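Local atomic coordinates of glutamine synthetase (Helicobacter pylori, PDB entry 5ZLI), a protein that belongs to the type I-beta glutamine synthetases, a family of enzymes whose subunits join a beta-Grasp domain to a larger catalytic domain and assemble into dodecamers. Residues B[189-203]-B[219-231]. Residues are numbered along the deposited sequence; the frame is centred on the assembly and turned at random.
Sequences GYMPVPPTDTMMDIR and VVHHEVAQAQGEV
His-222 and Arg-203 meet at right angles, their flat groups 87° apart, and Asp-197 ties both together. His-222 ND1 donates to Asp-197 OD1 at 3.0 Å, arriving from above the carboxylate plane. Arg-203 grips the same carboxylate end-on in a salt bridge: Arg-203 NH1 donates to Asp-197 OD1 at 2.6 Å and NH2 to Asp-197 OD2 at 2.7 Å. Met-199 N also donates to OD1, closing an Asx turn just before helix 200-212. OD1 thus accepts from three donors. A bend at chi3 (-45°) turns the Arg-203 guanidinium across the chain, and His-222 N lies over its centre. At the far end of the His-222 ring, NE2 donates to Gln-226 O in the ring plane, so both ring nitrogens are held.

Gly-189 N donates to Val-224 O at 2.9 Å. Gly-189 O lies 3.2 Å from His-222 CD2, so the backbone packs against the ring. Tyr-190 forms an offset edge-to-face pair with His-221, the Tyr-190 edge toward the His-221 face, with planes at 79°, while its CB packs on Val-224 CG2. Tyr-190 OH bonds Asp-60 N of the second subunit. Loop and hairpin of the catalytic domain here meet the second subunit's beta-Grasp domain, as in dodecameric glutamine synthetases.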
loop_
_atom_site.group_PDB
_atom_site.type_symbol
_atom_site.label_atom_id
_atom_site.label_comp_id
_atom_site.label_asym_id
_atom_site.label_seq_id
_atom_site.Cartn_x
_atom_site.Cartn_y
_atom_site.Cartn_z
ATOM N N GLY B 189 -31.158 -23.891 -8.221
ATOM C CA GLY B 189 -31.483 -22.969 -9.299
ATOM C C GLY B 189 -32.784 -23.228 -10.035
ATOM O O GLY B 189 -33.117 -22.490 -10.973
ATOM N N TYR B 190 -33.535 -24.255 -9.631
ATOM C CA TYR B 190 -34.741 -24.657 -10.335
ATOM C C TYR B 190 -36.004 -24.453 -9.476
ATOM O O TYR B 190 -36.304 -25.271 -8.584
ATOM C CB TYR B 190 -34.579 -26.106 -10.757
ATOM C CG TYR B 190 -35.627 -26.670 -11.699
ATOM C CD1 TYR B 190 -36.883 -27.053 -11.232
ATOM C CD2 TYR B 190 -35.346 -26.855 -13.045
ATOM C CE1 TYR B 190 -37.827 -27.586 -12.080
ATOM C CE2 TYR B 190 -36.289 -27.391 -13.905
ATOM C CZ TYR B 190 -37.524 -27.751 -13.411
ATOM O OH TYR B 190 -38.459 -28.273 -14.259
ATOM N N MET B 191 -36.750 -23.370 -9.724
ATOM C CA MET B 191 -36.374 -22.306 -10.645
ATOM C C MET B 191 -36.643 -20.947 -9.983
ATOM O O MET B 191 -37.565 -20.242 -10.379
ATOM C CB MET B 191 -37.177 -22.402 -11.930
ATOM C CG MET B 191 -37.332 -23.797 -12.449
ATOM S SD MET B 191 -38.243 -23.725 -13.987
ATOM C CE MET B 191 -39.383 -25.088 -13.785
ATOM N N PRO B 192 -35.879 -20.581 -8.961
ATOM C CA PRO B 192 -36.190 -19.344 -8.264
ATOM C C PRO B 192 -36.262 -18.213 -9.261
ATOM O O PRO B 192 -35.592 -18.231 -10.295
ATOM C CB PRO B 192 -35.025 -19.186 -7.284
ATOM C CG PRO B 192 -34.584 -20.564 -7.046
ATOM C CD PRO B 192 -34.729 -21.262 -8.348
ATOM N N VAL B 193 -37.120 -17.256 -8.950
ATOM C CA VAL B 193 -37.313 -16.063 -9.771
ATOM C C VAL B 193 -36.178 -15.110 -9.442
ATOM O O VAL B 193 -35.487 -15.297 -8.431
ATOM C CB VAL B 193 -38.690 -15.406 -9.527
ATOM C CG1 VAL B 193 -39.814 -16.200 -10.200
ATOM C CG2 VAL B 193 -38.940 -15.202 -7.986
ATOM N N PRO B 194 -35.922 -14.115 -10.283
ATOM C CA PRO B 194 -34.985 -13.030 -9.978
ATOM C C PRO B 194 -35.454 -12.250 -8.770
ATOM O O PRO B 194 -36.633 -12.271 -8.487
ATOM C CB PRO B 194 -34.991 -12.194 -11.250
ATOM C CG PRO B 194 -35.392 -13.182 -12.342
ATOM C CD PRO B 194 -36.344 -14.121 -11.695
ATOM N N PRO B 195 -34.547 -11.559 -8.072
ATOM C CA PRO B 195 -33.134 -11.326 -8.422
ATOM C C PRO B 195 -32.192 -12.478 -8.066
ATOM O O PRO B 195 -31.003 -12.418 -8.388
ATOM C CB PRO B 195 -32.777 -10.071 -7.617
ATOM C CG PRO B 195 -33.990 -9.808 -6.697
ATOM C CD PRO B 195 -34.878 -10.991 -6.760
ATOM N N THR B 196 -32.737 -13.512 -7.414
ATOM C CA THR B 196 -31.987 -14.743 -7.199
ATOM C C THR B 196 -31.541 -15.327 -8.535
ATOM O O THR B 196 -30.463 -15.921 -8.649
ATOM C CB THR B 196 -32.854 -15.740 -6.424
ATOM O OG1 THR B 196 -33.278 -15.137 -5.190
ATOM C CG2 THR B 196 -32.092 -17.037 -6.141
ATOM N N ASP B 197 -32.398 -15.215 -9.539
ATOM C CA ASP B 197 -32.074 -15.583 -10.907
ATOM C C ASP B 197 -31.447 -14.374 -11.601
ATOM O O ASP B 197 -32.133 -13.395 -11.920
ATOM C CB ASP B 197 -33.332 -16.079 -11.619
ATOM C CG ASP B 197 -33.143 -16.256 -13.117
ATOM O OD1 ASP B 197 -32.025 -16.611 -13.566
ATOM O OD2 ASP B 197 -34.150 -16.062 -13.830
ATOM N N THR B 198 -30.143 -14.441 -11.835
ATOM C CA THR B 198 -29.452 -13.345 -12.484
ATOM C C THR B 198 -29.415 -13.467 -13.987
ATOM O O THR B 198 -29.029 -12.498 -14.639
ATOM C CB THR B 198 -28.002 -13.293 -12.056
ATOM O OG1 THR B 198 -27.323 -14.406 -12.664
ATOM C CG2 THR B 198 -27.894 -13.366 -10.549
ATOM N N MET B 199 -29.786 -14.612 -14.557
ATOM C CA MET B 199 -29.543 -14.862 -15.972
ATOM C C MET B 199 -30.789 -14.668 -16.819
ATOM O O MET B 199 -30.835 -15.139 -17.953
ATOM C CB MET B 199 -29.007 -16.278 -16.182
ATOM C CG MET B 199 -27.921 -16.692 -15.233
ATOM S SD MET B 199 -26.352 -15.897 -15.600
ATOM C CE MET B 199 -25.253 -16.813 -14.509
ATOM N N MET B 200 -31.798 -13.987 -16.292
ATOM C CA MET B 200 -33.068 -13.928 -16.990
ATOM C C MET B 200 -32.935 -13.119 -18.271
ATOM O O MET B 200 -33.549 -13.457 -19.287
ATOM C CB MET B 200 -34.135 -13.364 -16.046
ATOM C CG MET B 200 -35.540 -13.280 -16.586
ATOM S SD MET B 200 -36.075 -11.548 -16.631
ATOM C CE MET B 200 -37.016 -11.285 -15.113
ATOM N N ASP B 201 -32.147 -12.038 -18.245
ATOM C CA ASP B 201 -31.950 -11.241 -19.459
ATOM C C ASP B 201 -30.870 -11.832 -20.346
ATOM O O ASP B 201 -30.847 -11.589 -21.555
ATOM C CB ASP B 201 -31.601 -9.794 -19.113
ATOM C CG ASP B 201 -32.774 -9.054 -18.490
ATOM O OD1 ASP B 201 -33.919 -9.579 -18.555
ATOM O OD2 ASP B 201 -32.555 -7.951 -17.944
ATOM N N ILE B 202 -29.934 -12.549 -19.742
ATOM C CA ILE B 202 -28.911 -13.235 -20.506
ATOM C C ILE B 202 -29.531 -14.414 -21.251
ATOM O O ILE B 202 -29.298 -14.614 -22.448
ATOM C CB ILE B 202 -27.796 -13.675 -19.548
ATOM C CG1 ILE B 202 -26.704 -12.604 -19.432
ATOM C CG2 ILE B 202 -27.182 -14.987 -19.998
ATOM C CD1 ILE B 202 -25.707 -12.580 -20.551
ATOM N N ARG B 203 -30.355 -15.202 -20.554
ATOM C CA ARG B 203 -31.023 -16.326 -21.197
ATOM C C ARG B 203 -31.974 -15.826 -22.266
ATOM O O ARG B 203 -31.997 -16.332 -23.396
ATOM C CB ARG B 203 -31.745 -17.176 -20.136
ATOM C CG ARG B 203 -30.746 -17.889 -19.181
ATOM C CD ARG B 203 -31.350 -18.966 -18.284
ATOM N NE ARG B 203 -32.596 -18.541 -17.664
ATOM C CZ ARG B 203 -32.720 -18.154 -16.395
ATOM N NH1 ARG B 203 -31.684 -18.196 -15.580
ATOM N NH2 ARG B 203 -33.897 -17.769 -15.929
ATOM N N VAL B 219 -38.591 -23.516 -24.727
ATOM C CA VAL B 219 -38.535 -23.237 -23.299
ATOM C C VAL B 219 -37.171 -22.662 -22.942
ATOM O O VAL B 219 -36.163 -22.968 -23.578
ATOM C CB VAL B 219 -38.833 -24.513 -22.477
ATOM C CG1 VAL B 219 -37.680 -25.479 -22.563
ATOM C CG2 VAL B 219 -39.117 -24.169 -21.033
ATOM N N VAL B 220 -37.143 -21.801 -21.928
ATOM C CA VAL B 220 -35.877 -21.311 -21.399
ATOM C C VAL B 220 -36.022 -21.060 -19.904
ATOM O O VAL B 220 -36.822 -20.214 -19.478
ATOM C CB VAL B 220 -35.411 -20.067 -22.169
ATOM C CG1 VAL B 220 -36.389 -18.967 -22.029
ATOM C CG2 VAL B 220 -34.065 -19.618 -21.682
ATOM N N HIS B 221 -35.206 -21.748 -19.095
ATOM C CA HIS B 221 -35.299 -21.620 -17.648
ATOM C C HIS B 221 -33.905 -21.653 -17.077
ATOM O O HIS B 221 -32.964 -22.107 -17.719
ATOM C CB HIS B 221 -36.153 -22.752 -16.987
ATOM C CG HIS B 221 -35.685 -24.164 -17.263
ATOM N ND1 HIS B 221 -34.750 -24.816 -16.480
ATOM C CD2 HIS B 221 -35.996 -25.033 -18.259
ATOM C CE1 HIS B 221 -34.527 -26.027 -16.965
ATOM N NE2 HIS B 221 -35.260 -26.180 -18.052
ATOM N N HIS B 222 -33.777 -21.122 -15.876
ATOM C CA HIS B 222 -32.642 -21.500 -15.051
ATOM C C HIS B 222 -32.657 -23.016 -14.808
ATOM O O HIS B 222 -33.710 -23.652 -14.785
ATOM C CB HIS B 222 -32.715 -20.755 -13.725
ATOM C CG HIS B 222 -31.383 -20.483 -13.104
ATOM N ND1 HIS B 222 -30.753 -19.262 -13.195
ATOM C CD2 HIS B 222 -30.546 -21.287 -12.408
ATOM C CE1 HIS B 222 -29.596 -19.316 -12.559
ATOM N NE2 HIS B 222 -29.447 -20.535 -12.074
ATOM N N GLU B 223 -31.482 -23.607 -14.609
ATOM C CA GLU B 223 -31.418 -25.027 -14.247
ATOM C C GLU B 223 -31.023 -25.232 -12.784
ATOM O O GLU B 223 -30.849 -24.276 -12.033
ATOM C CB GLU B 223 -30.460 -25.760 -15.180
ATOM C CG GLU B 223 -31.136 -26.744 -16.130
ATOM C CD GLU B 223 -31.766 -27.928 -15.385
ATOM O OE1 GLU B 223 -32.924 -28.299 -15.701
ATOM O OE2 GLU B 223 -31.070 -28.526 -14.509
ATOM N N VAL B 224 -30.815 -26.503 -12.409
ATOM C CA VAL B 224 -30.733 -26.900 -10.997
ATOM C C VAL B 224 -29.428 -26.426 -10.343
ATOM O O VAL B 224 -29.414 -26.036 -9.171
ATOM C CB VAL B 224 -30.906 -28.425 -10.844
ATOM C CG1 VAL B 224 -30.523 -28.856 -9.444
ATOM C CG2 VAL B 224 -32.315 -28.835 -11.178
ATOM N N ALA B 225 -28.303 -26.545 -11.040
ATOM C CA ALA B 225 -27.040 -26.065 -10.491
ATOM C C ALA B 225 -26.978 -24.534 -10.537
ATOM O O ALA B 225 -27.795 -23.866 -11.171
ATOM C CB ALA B 225 -25.861 -26.654 -11.247
ATOM N N GLN B 226 -25.972 -23.981 -9.862
ATOM C CA GLN B 226 -26.013 -22.576 -9.466
ATOM C C GLN B 226 -25.943 -21.614 -10.658
ATOM O O GLN B 226 -26.645 -20.600 -10.666
ATOM C CB GLN B 226 -24.905 -22.308 -8.460
ATOM C CG GLN B 226 -25.021 -23.225 -7.283
ATOM C CD GLN B 226 -24.004 -22.949 -6.236
ATOM O OE1 GLN B 226 -23.972 -21.876 -5.651
ATOM N NE2 GLN B 226 -23.135 -23.922 -6.000
ATOM N N ALA B 227 -25.091 -21.851 -11.653
ATOM C CA ALA B 227 -25.025 -20.907 -12.774
ATOM C C ALA B 227 -25.548 -21.530 -14.063
ATOM O O ALA B 227 -25.165 -21.136 -15.166
ATOM C CB ALA B 227 -23.612 -20.371 -12.992
ATOM N N GLN B 228 -26.442 -22.485 -13.927
ATOM C CA GLN B 228 -26.792 -23.380 -15.002
ATOM C C GLN B 228 -28.044 -22.875 -15.709
ATOM O O GLN B 228 -28.874 -22.161 -15.130
ATOM C CB GLN B 228 -27.013 -24.787 -14.455
ATOM C CG GLN B 228 -26.609 -25.857 -15.426
ATOM C CD GLN B 228 -26.917 -27.235 -14.933
ATOM O OE1 GLN B 228 -27.639 -27.411 -13.954
ATOM N NE2 GLN B 228 -26.408 -28.228 -15.628
ATOM N N GLY B 229 -28.179 -23.278 -16.969
ATOM C CA GLY B 229 -29.262 -22.814 -17.815
ATOM C C GLY B 229 -29.501 -23.818 -18.917
ATOM O O GLY B 229 -28.752 -24.783 -19.073
ATOM N N GLU B 230 -30.555 -23.575 -19.689
ATOM C CA GLU B 230 -30.974 -24.522 -20.709
ATOM C C GLU B 230 -31.953 -23.817 -21.652
ATOM O O GLU B 230 -32.762 -22.990 -21.220
ATOM C CB GLU B 230 -31.648 -25.730 -20.036
ATOM C CG GLU B 230 -31.690 -27.088 -20.774
ATOM C CD GLU B 230 -32.587 -28.084 -20.022
ATOM O OE1 GLU B 230 -32.604 -29.301 -20.336
ATOM O OE2 GLU B 230 -33.246 -27.630 -19.062
ATOM N N VAL B 231 -31.902 -24.183 -22.932
ATOM C CA VAL B 231 -32.867 -23.717 -23.922
ATOM C C VAL B 231 -33.336 -24.930 -24.718
ATOM O O VAL B 231 -32.523 -25.744 -25.170
ATOM C CB VAL B 231 -32.282 -22.641 -24.862
ATOM C CG1 VAL B 231 -33.321 -22.216 -25.909
ATOM C CG2 VAL B 231 -31.801 -21.442 -24.070
#